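Local coordinates for methyltransferase (Pyrococcus horikoshii, PDB 1IXK), which probably transfers a methyl group from S-adenosyl-L-methionine to carbon 5 of cytidines in RNA, at residues A[108-113]-A[307-312]; A[127-132]-A[146-151]; A[191-196]-A[242-247]; A[224-229]-A[255-260]. All blocks are in the same frame, centred on the assembly; numbering follows the deposited sequence.

Contact 1. Residues A[108-113]-A[307-312]; sequences MYPPVA and FFIAKI
Helix 108-113, which carries Tyr109, Pro110 and Ala113, lies over strand 307-312 with its axis 9.6 Å from that of the strand and only 7° from parallel, so that alternate residues of the strand, Phe307, Ile309 and Lys311, meet successive parts of the helix. Ile309 fills the middle. Its CG1 branch stands anti to the backbone N (chi1 -179°) and carries CD1 up to the helix, where this methyl rests over one face of the Tyr109 ring, 4.1 Å from the ring centroid, in a CH-pi contact. Ile309 CD1 also lies 3.8 Å from Ala113 CB. Phe307 comes up beneath the start of the segment: Pro110 CG sits in the plane of the phenyl ring at its edge, 3.6 Å from Phe307 CZ, while Tyr109 CD2 meets Phe307 CE2 at 3.8 Å with the two side chains crossing at a slant. At the far end the extended chain of Lys311 brings NZ to Ala113 O, a 2.7 Å hydrogen bond with a C=O...N angle of 168°. Beyond the two segments, Tyr109 OH bonds to Tyr274 O and the tyrosine ring stacks with Trp75. Helix 105-114 thus covers one face of the sheet where strand 307-314 runs antiparallel beside the parallel strand 240-246, a reversed strand that is a feature of the class I methyltransferase fold.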
# COMPACT_ATOMS: atom_id res chain seq x y z
N MSE A 108 -2.16 -2.83 -4.59
CA MSE A 108 -1.71 -2.68 -5.97
C MSE A 108 -1.38 -1.23 -6.31
O MSE A 108 -0.60 -0.95 -7.21
CB MSE A 108 -2.80 -3.18 -6.94
CG MSE A 108 -3.12 -4.67 -6.85
SE MSE A 108 -4.37 -5.19 -8.07
CE MSE A 108 -4.98 -6.69 -7.29
N TYR A 109 -1.96 -0.30 -5.55
CA TYR A 109 -1.76 1.12 -5.81
C TYR A 109 -0.31 1.63 -5.67
O TYR A 109 0.21 2.26 -6.59
CB TYR A 109 -2.68 1.95 -4.89
CG TYR A 109 -2.99 3.36 -5.38
CD1 TYR A 109 -2.24 3.96 -6.38
CD2 TYR A 109 -4.03 4.09 -4.82
CE1 TYR A 109 -2.51 5.26 -6.81
CE2 TYR A 109 -4.31 5.39 -5.23
CZ TYR A 109 -3.54 5.97 -6.23
OH TYR A 109 -3.79 7.26 -6.64
N PRO A 110 0.36 1.35 -4.54
CA PRO A 110 1.74 1.82 -4.34
C PRO A 110 2.73 1.52 -5.46
O PRO A 110 3.40 2.44 -5.96
CB PRO A 110 2.14 1.17 -3.01
CG PRO A 110 0.85 1.17 -2.26
CD PRO A 110 -0.13 0.67 -3.32
N PRO A 111 2.85 0.25 -5.88
CA PRO A 111 3.81 -0.04 -6.96
C PRO A 111 3.49 0.71 -8.25
O PRO A 111 4.39 1.23 -8.91
CB PRO A 111 3.66 -1.55 -7.16
CG PRO A 111 3.10 -2.05 -5.88
CD PRO A 111 2.16 -0.97 -5.44
N VAL A 112 2.21 0.75 -8.61
CA VAL A 112 1.79 1.43 -9.83
C VAL A 112 2.07 2.93 -9.73
O VAL A 112 2.56 3.55 -10.68
CB VAL A 112 0.29 1.19 -10.11
CG1 VAL A 112 -0.15 1.95 -11.35
CG2 VAL A 112 0.04 -0.31 -10.30
N ALA A 113 1.76 3.52 -8.58
CA ALA A 113 2.01 4.94 -8.37
C ALA A 113 3.51 5.25 -8.47
O ALA A 113 3.90 6.28 -9.03
CB ALA A 113 1.48 5.39 -7.01
N PHE A 307 -6.87 3.34 3.62
CA PHE A 307 -5.58 3.43 2.94
C PHE A 307 -5.14 4.89 2.74
O PHE A 307 -5.97 5.77 2.60
CB PHE A 307 -5.74 2.73 1.58
CG PHE A 307 -4.50 2.67 0.75
CD1 PHE A 307 -3.53 1.71 0.99
CD2 PHE A 307 -4.33 3.56 -0.31
CE1 PHE A 307 -2.40 1.62 0.17
CE2 PHE A 307 -3.21 3.47 -1.13
CZ PHE A 307 -2.24 2.50 -0.89
N PHE A 308 -3.83 5.11 2.73
CA PHE A 308 -3.27 6.45 2.54
C PHE A 308 -2.04 6.31 1.65
O PHE A 308 -1.24 5.39 1.84
CB PHE A 308 -2.83 7.06 3.88
CG PHE A 308 -2.09 8.37 3.75
CD1 PHE A 308 -2.79 9.56 3.56
CD2 PHE A 308 -0.70 8.41 3.81
CE1 PHE A 308 -2.11 10.78 3.46
CE2 PHE A 308 -0.01 9.63 3.70
CZ PHE A 308 -0.73 10.81 3.53
N ILE A 309 -1.89 7.21 0.70
CA ILE A 309 -0.74 7.14 -0.18
C ILE A 309 -0.29 8.53 -0.62
O ILE A 309 -1.12 9.39 -0.90
CB ILE A 309 -1.04 6.30 -1.45
CG1 ILE A 309 0.21 6.24 -2.34
CG2 ILE A 309 -2.21 6.91 -2.21
CD1 ILE A 309 0.08 5.28 -3.53
N ALA A 310 1.02 8.73 -0.67
CA ALA A 310 1.59 10.01 -1.09
C ALA A 310 2.78 9.75 -2.00
O ALA A 310 3.57 8.83 -1.77
CB ALA A 310 2.03 10.82 0.12
N LYS A 311 2.91 10.58 -3.04
CA LYS A 311 4.02 10.43 -3.98
C LYS A 311 4.96 11.61 -3.78
O LYS A 311 4.60 12.77 -4.02
CB LYS A 311 3.49 10.40 -5.41
CG LYS A 311 4.55 10.13 -6.45
CD LYS A 311 3.90 9.75 -7.78
CE LYS A 311 4.94 9.50 -8.85
NZ LYS A 311 4.33 8.79 -10.02
N ILE A 312 6.17 11.31 -3.34
CA ILE A 312 7.17 12.33 -3.04
C ILE A 312 8.33 12.41 -4.02
O ILE A 312 8.92 11.39 -4.38
CB ILE A 312 7.75 12.07 -1.62
CG1 ILE A 312 6.61 12.02 -0.60
CG2 ILE A 312 8.77 13.12 -1.27
CD1 ILE A 312 7.04 11.59 0.80

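Contact 2. Residues A[127-132]-A[146-151]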
# COMPACT_ATOMS: atom_id res chain seq x y z
N ALA A 127 8.55 -4.29 5.50
CA ALA A 127 9.04 -5.17 6.55
C ALA A 127 8.87 -6.60 6.06
O ALA A 127 9.67 -7.48 6.38
CB ALA A 127 8.25 -4.95 7.83
N ALA A 128 7.82 -6.82 5.28
CA ALA A 128 7.53 -8.14 4.73
C ALA A 128 7.37 -8.05 3.22
O ALA A 128 6.26 -8.08 2.70
CB ALA A 128 6.27 -8.70 5.37
N PRO A 129 8.49 -7.93 2.49
CA PRO A 129 8.47 -7.83 1.03
C PRO A 129 7.75 -9.03 0.43
O PRO A 129 7.83 -10.14 0.96
CB PRO A 129 9.95 -7.82 0.65
CG PRO A 129 10.62 -7.29 1.87
CD PRO A 129 9.87 -7.94 2.99
N GLY A 130 7.03 -8.82 -0.67
CA GLY A 130 6.33 -9.92 -1.30
C GLY A 130 5.53 -9.53 -2.54
O GLY A 130 6.08 -9.37 -3.62
N GLY A 131 4.22 -9.38 -2.36
CA GLY A 131 3.35 -9.02 -3.46
C GLY A 131 3.69 -7.73 -4.17
O GLY A 131 3.71 -7.68 -5.39
N LYS A 132 3.96 -6.67 -3.41
CA LYS A 132 4.29 -5.39 -4.03
C LYS A 132 5.66 -5.43 -4.70
O LYS A 132 5.88 -4.76 -5.71
CB LYS A 132 4.28 -4.26 -2.99
CG LYS A 132 2.91 -3.97 -2.39
CD LYS A 132 2.94 -2.67 -1.61
CE LYS A 132 1.67 -2.48 -0.81
NZ LYS A 132 1.50 -3.60 0.16
N ILE A 146 15.90 -4.43 -7.90
CA ILE A 146 15.05 -4.13 -6.76
C ILE A 146 15.67 -4.72 -5.51
O ILE A 146 15.88 -5.93 -5.44
CB ILE A 146 13.65 -4.75 -6.89
CG1 ILE A 146 12.91 -4.15 -8.09
CG2 ILE A 146 12.87 -4.52 -5.59
CD1 ILE A 146 11.69 -4.95 -8.50
N TYR A 147 15.98 -3.88 -4.54
CA TYR A 147 16.54 -4.35 -3.27
C TYR A 147 15.39 -4.43 -2.27
O TYR A 147 14.58 -3.51 -2.17
CB TYR A 147 17.60 -3.37 -2.74
CG TYR A 147 18.89 -3.37 -3.52
CD1 TYR A 147 19.05 -2.58 -4.66
CD2 TYR A 147 19.97 -4.16 -3.12
CE1 TYR A 147 20.25 -2.58 -5.38
CE2 TYR A 147 21.17 -4.17 -3.83
CZ TYR A 147 21.30 -3.38 -4.96
OH TYR A 147 22.50 -3.38 -5.64
N ALA A 148 15.31 -5.54 -1.54
CA ALA A 148 14.26 -5.72 -0.53
C ALA A 148 14.89 -6.30 0.73
O ALA A 148 15.92 -6.98 0.66
CB ALA A 148 13.17 -6.65 -1.06
N PHE A 149 14.27 -6.03 1.88
CA PHE A 149 14.78 -6.48 3.17
C PHE A 149 13.71 -7.17 4.02
O PHE A 149 12.57 -6.71 4.10
CB PHE A 149 15.31 -5.28 3.97
CG PHE A 149 16.28 -4.41 3.21
CD1 PHE A 149 15.85 -3.61 2.15
CD2 PHE A 149 17.63 -4.39 3.56
CE1 PHE A 149 16.74 -2.79 1.47
CE2 PHE A 149 18.53 -3.57 2.88
CZ PHE A 149 18.09 -2.77 1.83
N ASP A 150 14.09 -8.27 4.67
CA ASP A 150 13.19 -9.00 5.55
C ASP A 150 14.02 -9.58 6.69
O ASP A 150 15.00 -10.28 6.44
CB ASP A 150 12.50 -10.15 4.80
CG ASP A 150 11.27 -10.68 5.53
OD1 ASP A 150 11.22 -10.60 6.78
OD2 ASP A 150 10.35 -11.19 4.85
N VAL A 151 13.65 -9.27 7.93
CA VAL A 151 14.39 -9.78 9.09
C VAL A 151 14.03 -11.23 9.39
O VAL A 151 14.72 -11.90 10.17
CB VAL A 151 14.11 -8.93 10.34
CG1 VAL A 151 14.52 -7.47 10.09
CG2 VAL A 151 12.63 -9.01 10.71
O HOH W 1 11.92 -6.86 7.94
O HOH W 2 9.76 -11.53 2.35
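This is a loop-to-strand contact within the beta-alpha-beta unit formed by strand 121-124, helix 131-139 and strand 145-149: Pro129, in the loop that leads into the helix, packs on Ala148 near the end of the second strand. Pro129 CB meets Ala148 CB at 3.8 Å, and the pyrrolidine ring also leans on the next carbonyl, with CG 3.0 Å from Phe149 O. Asp150 follows just beyond the strand. With its CG opposite the backbone N across the CA-CB bond (chi1 -163°), the carboxylate is brought beside the loop, Asp150 OD2 lying 3.8 Å from Pro129 CD.

Direct hydrogen bonds between the segments are absent, and two waters do the polar joining. One donates to Ala127 O and accepts from Val151 N at 3.0 Å. The other donates to both Pro129 O and Asp150 OD2, the latter at 2.6 Å, and so ties the carboxylate to the loop backbone. The other oxygen, OD1, is held by Asp152 N and by a salt bridge to Arg155, which together fix the rotation of the carboxylate. Gly130 occupies the N-cap position of the helix. A glycine-rich loop after one strand, facing an acidic residue at the end of the next, is characteristic of the S-adenosyl-L-methionine pocket of class I methyltransferases; residues 127-132 and Asp150 are predicted to bind that cofactor.

Contact 3. Residues A[191-196]-A[242-247]; sequences ILLDAP and LVYSTC
The Tyr244 ring has a water over one face, toward the rim, while Leu193 CD2 approaches Tyr244 CD2 obliquely at 3.7 Å; these two side chains lie side by side and point the same way. On the sheet face that carries Leu193 and Tyr244, Ile191 and Leu242 cross at a slant, Ile191 CG2 touching Leu242 CD1 at 3.6 Å, and Leu242 CD2 also reaches Leu193 CB. Replacing Leu242 with an alanine would probably leave Ile191 CG2 without its partner and open a gap beside Leu193. On the other face Leu192 CD1 packs on Val243 CB, and Ser245 OG, placed between the backbone N and the carbonyl carbon (chi1 64°), lies 3.5 Å from Asp194 CB. Four backbone hydrogen bonds join the parallel strands, from Val243 N to Ile191 O at 2.9 Å through to Ala195 N to Ser245 O at 3.0 Å. Past the strand ends, a water bridges Pro196 O and Cys247 N. Cys247, the predicted nucleophile, is seen in a disulfide with Cys197. One strand ends at Asp194, predicted to bind the cofactor, and the other is followed directly by Cys247, consistent with the active site at the C-terminal ends of the central parallel strands in RsmB/NOP-type RNA cytosine-5 methyltransferases.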
# COMPACT_ATOMS: atom_id res chain seq x y z
N ILE A 191 11.87 4.54 -4.54
CA ILE A 191 11.74 3.85 -3.26
C ILE A 191 10.28 3.63 -2.90
O ILE A 191 9.46 4.54 -3.00
CB ILE A 191 12.41 4.65 -2.13
CG1 ILE A 191 13.92 4.73 -2.39
CG2 ILE A 191 12.12 3.99 -0.77
CD1 ILE A 191 14.69 5.44 -1.32
N LEU A 192 9.95 2.40 -2.51
CA LEU A 192 8.59 2.07 -2.11
C LEU A 192 8.61 1.90 -0.59
O LEU A 192 9.28 1.00 -0.08
CB LEU A 192 8.12 0.77 -2.77
CG LEU A 192 6.63 0.44 -2.57
CD1 LEU A 192 5.79 1.47 -3.33
CD2 LEU A 192 6.33 -0.97 -3.09
N LEU A 193 7.90 2.77 0.12
CA LEU A 193 7.82 2.68 1.57
C LEU A 193 6.38 2.36 1.92
O LEU A 193 5.57 3.25 2.19
CB LEU A 193 8.24 4.01 2.22
CG LEU A 193 8.10 4.11 3.75
CD1 LEU A 193 8.71 2.87 4.43
CD2 LEU A 193 8.80 5.38 4.21
N ASP A 194 6.08 1.07 1.87
CA ASP A 194 4.75 0.55 2.14
C ASP A 194 4.69 -0.13 3.49
O ASP A 194 5.44 -1.08 3.75
CB ASP A 194 4.35 -0.43 1.04
CG ASP A 194 5.43 -1.47 0.75
OD1 ASP A 194 5.09 -2.65 0.55
OD2 ASP A 194 6.63 -1.10 0.70
N ALA A 195 3.81 0.33 4.36
CA ALA A 195 3.67 -0.26 5.69
C ALA A 195 2.71 -1.44 5.62
O ALA A 195 1.83 -1.49 4.76
CB ALA A 195 3.15 0.78 6.67
N PRO A 196 2.88 -2.42 6.53
CA PRO A 196 2.00 -3.60 6.55
C PRO A 196 0.54 -3.17 6.62
O PRO A 196 0.19 -2.27 7.38
CB PRO A 196 2.45 -4.33 7.80
CG PRO A 196 3.91 -3.99 7.89
CD PRO A 196 3.90 -2.51 7.58
N LEU A 242 9.74 8.69 -4.15
CA LEU A 242 9.46 7.76 -3.06
C LEU A 242 7.95 7.75 -2.87
O LEU A 242 7.32 8.81 -2.82
CB LEU A 242 10.15 8.19 -1.75
CG LEU A 242 9.95 7.23 -0.56
CD1 LEU A 242 11.15 7.31 0.37
CD2 LEU A 242 8.66 7.57 0.18
N VAL A 243 7.36 6.57 -2.80
CA VAL A 243 5.93 6.47 -2.57
C VAL A 243 5.76 5.93 -1.17
O VAL A 243 6.33 4.90 -0.81
CB VAL A 243 5.24 5.56 -3.61
CG1 VAL A 243 3.83 5.21 -3.13
CG2 VAL A 243 5.15 6.29 -4.94
N TYR A 244 4.99 6.67 -0.39
CA TYR A 244 4.71 6.35 1.00
C TYR A 244 3.26 5.92 1.14
O TYR A 244 2.36 6.61 0.67
CB TYR A 244 4.96 7.61 1.84
CG TYR A 244 4.63 7.50 3.31
CD1 TYR A 244 3.32 7.65 3.77
CD2 TYR A 244 5.63 7.28 4.25
CE1 TYR A 244 3.01 7.60 5.13
CE2 TYR A 244 5.34 7.21 5.61
CZ TYR A 244 4.04 7.38 6.05
OH TYR A 244 3.78 7.35 7.40
N SER A 245 3.03 4.78 1.77
CA SER A 245 1.67 4.31 1.94
C SER A 245 1.48 3.55 3.24
O SER A 245 2.43 2.97 3.78
CB SER A 245 1.26 3.41 0.77
OG SER A 245 2.03 2.22 0.72
N THR A 246 0.26 3.57 3.76
CA THR A 246 -0.08 2.86 4.99
C THR A 246 -1.52 2.37 4.87
O THR A 246 -2.25 2.78 3.96
CB THR A 246 -0.07 3.76 6.23
OG1 THR A 246 -1.29 4.51 6.27
CG2 THR A 246 1.12 4.72 6.22
N CYS A 247 -1.92 1.51 5.79
CA CYS A 247 -3.28 1.01 5.84
C CYS A 247 -3.88 1.48 7.15
O CYS A 247 -4.57 0.74 7.85
CB CYS A 247 -3.31 -0.52 5.76
SG CYS A 247 -3.29 -1.13 4.05
O HOH W 3 4.84 3.35 5.09
O HOH W 4 0.92 0.13 2.11
O HOH W 5 -0.57 0.32 8.15

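Contact 4. Residues A[224-229]-A[255-260]; sequences LQMRLL and EFVIQW
Gln225 is the first residue of helix 224-229 to meet helix 255-260, its CB lying 4.4 Å from Val257 CG2 while its NE2 turns to a weak hydrogen bond with Tyr244 OH. Next comes Met226, a selenomethionine, which has the largest share on this helix. Its chain bends at the last torsion (chi3 68°) and folds CE back over the Trp260 indole, 3.5 Å from Trp260 CE2 and above the centre of the ring system. This methyl makes a CH-pi contact with the five-membered ring, and SE stands above the six-membered ring at 4.8 Å from its centroid, a Met-aromatic arrangement. Met226 CB adds a touch at Trp260 CZ3, 3.7 Å away. One turn on, Leu229 CD2 slides past Val257 CG1 at 3.8 Å, the two side chains running in opposite directions. A serine in place of Trp260 would remove the flat surface under Met226 and is likely to leave its methyl and selenium without their aromatic partner. The helix axes cross at -37°, 10.2 Å apart. Both helices cover the same face of the central sheet: Leu229 reaches Leu193, Leu242 and Ile312, Val257 rests on Tyr244, and Ile258 lies against Phe308 and Ala310.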
# COMPACT_ATOMS: atom_id res chain seq x y z
N LEU A 224 8.31 5.10 13.86
CA LEU A 224 8.96 4.16 12.96
C LEU A 224 8.80 4.63 11.52
O LEU A 224 9.72 4.51 10.71
CB LEU A 224 8.37 2.76 13.13
CG LEU A 224 8.94 1.67 12.23
CD1 LEU A 224 10.46 1.58 12.41
CD2 LEU A 224 8.28 0.34 12.59
N GLN A 225 7.62 5.16 11.19
CA GLN A 225 7.35 5.65 9.85
C GLN A 225 8.28 6.82 9.52
O GLN A 225 8.84 6.90 8.43
CB GLN A 225 5.90 6.11 9.72
CG GLN A 225 4.88 4.98 9.67
CD GLN A 225 5.11 4.06 8.50
OE1 GLN A 225 6.05 3.26 8.49
NE2 GLN A 225 4.25 4.16 7.49
N MSE A 226 8.42 7.73 10.48
CA MSE A 226 9.29 8.89 10.31
C MSE A 226 10.73 8.41 10.07
O MSE A 226 11.41 8.89 9.18
CB MSE A 226 9.23 9.79 11.55
CG MSE A 226 7.90 10.57 11.72
SE MSE A 226 7.77 11.46 13.29
CE MSE A 226 9.01 12.72 13.11
N ARG A 227 11.18 7.46 10.88
CA ARG A 227 12.54 6.93 10.75
C ARG A 227 12.75 6.31 9.38
O ARG A 227 13.77 6.55 8.73
CB ARG A 227 12.83 5.86 11.81
CG ARG A 227 12.99 6.36 13.22
CD ARG A 227 13.19 5.19 14.18
NE ARG A 227 13.27 5.63 15.57
CZ ARG A 227 14.31 6.28 16.09
NH1 ARG A 227 15.36 6.57 15.33
NH2 ARG A 227 14.28 6.66 17.36
N LEU A 228 11.79 5.50 8.95
CA LEU A 228 11.88 4.84 7.65
C LEU A 228 11.88 5.85 6.50
O LEU A 228 12.67 5.74 5.57
CB LEU A 228 10.71 3.86 7.48
CG LEU A 228 10.77 2.62 8.38
CD1 LEU A 228 9.44 1.90 8.39
CD2 LEU A 228 11.89 1.71 7.90
N LEU A 229 10.99 6.83 6.58
CA LEU A 229 10.90 7.84 5.53
C LEU A 229 12.19 8.65 5.43
O LEU A 229 12.64 8.96 4.32
CB LEU A 229 9.71 8.77 5.81
CG LEU A 229 9.44 9.86 4.77
CD1 LEU A 229 9.28 9.26 3.38
CD2 LEU A 229 8.19 10.62 5.18
N GLU A 255 -0.94 12.02 7.16
CA GLU A 255 -0.75 13.45 6.90
C GLU A 255 0.31 14.11 7.76
O GLU A 255 1.09 14.94 7.28
CB GLU A 255 -2.08 14.20 7.07
CG GLU A 255 -3.10 13.92 5.96
CD GLU A 255 -3.97 12.70 6.22
OE1 GLU A 255 -3.74 11.97 7.21
OE2 GLU A 255 -4.89 12.46 5.41
N PHE A 256 0.34 13.77 9.05
CA PHE A 256 1.33 14.35 9.97
C PHE A 256 2.76 14.00 9.57
O PHE A 256 3.67 14.82 9.68
CB PHE A 256 1.08 13.85 11.40
CG PHE A 256 -0.07 14.52 12.10
CD1 PHE A 256 -1.02 15.25 11.39
CD2 PHE A 256 -0.23 14.38 13.48
CE1 PHE A 256 -2.10 15.84 12.05
CE2 PHE A 256 -1.31 14.96 14.14
CZ PHE A 256 -2.25 15.69 13.42
N VAL A 257 2.96 12.76 9.13
CA VAL A 257 4.28 12.32 8.72
C VAL A 257 4.68 13.02 7.44
O VAL A 257 5.83 13.44 7.28
CB VAL A 257 4.31 10.79 8.50
CG1 VAL A 257 5.69 10.37 7.98
CG2 VAL A 257 3.99 10.07 9.80
N ILE A 258 3.73 13.14 6.51
CA ILE A 258 4.00 13.81 5.24
C ILE A 258 4.28 15.30 5.46
O ILE A 258 5.19 15.86 4.84
CB ILE A 258 2.82 13.62 4.25
CG1 ILE A 258 2.62 12.13 3.98
CG2 ILE A 258 3.11 14.33 2.93
CD1 ILE A 258 3.88 11.42 3.55
N GLN A 259 3.51 15.95 6.33
CA GLN A 259 3.75 17.36 6.61
C GLN A 259 5.15 17.52 7.20
O GLN A 259 5.89 18.45 6.86
CB GLN A 259 2.72 17.92 7.59
CG GLN A 259 2.93 19.41 7.88
CD GLN A 259 2.67 20.27 6.65
OE1 GLN A 259 1.54 20.37 6.19
NE2 GLN A 259 3.71 20.89 6.12
N TRP A 260 5.51 16.61 8.10
CA TRP A 260 6.82 16.65 8.72
C TRP A 260 7.90 16.53 7.64
O TRP A 260 8.89 17.26 7.67
CB TRP A 260 6.97 15.52 9.73
CG TRP A 260 8.38 15.38 10.23
CD1 TRP A 260 9.06 16.26 11.03
CD2 TRP A 260 9.29 14.33 9.93
NE1 TRP A 260 10.34 15.82 11.24
CE2 TRP A 260 10.51 14.63 10.58
CE3 TRP A 260 9.21 13.16 9.16
CZ2 TRP A 260 11.64 13.81 10.49
CZ3 TRP A 260 10.32 12.33 9.08
CH2 TRP A 260 11.52 12.66 9.74

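In the fold
Strand 240-246 connects most of these contacts. Contact 3 pairs it with strand 188-194, and strand 307-314 of contact 1 flanks it in the same sheet, with Ala310 N 2.8 Å from Tyr244 O; the centres of contacts 1 and 3 are 7 Å apart. Contacts 1 and 4 pack helices onto the two faces of this sheet, and contact 4 touches contact 3 where Leu193 CD2 comes within 3.5 Å of Leu229 CA. The predicted cofactor pocket draws on contacts 2 and 3, centres 12 Å apart; Lys132 of contact 2 approaches Asp194 and packs on Pro110 and Pro111 of contact 1. Cys247, the predicted nucleophile in contact 3, lies about 4 Å, side chain to side chain, from Phe307 of contact 1.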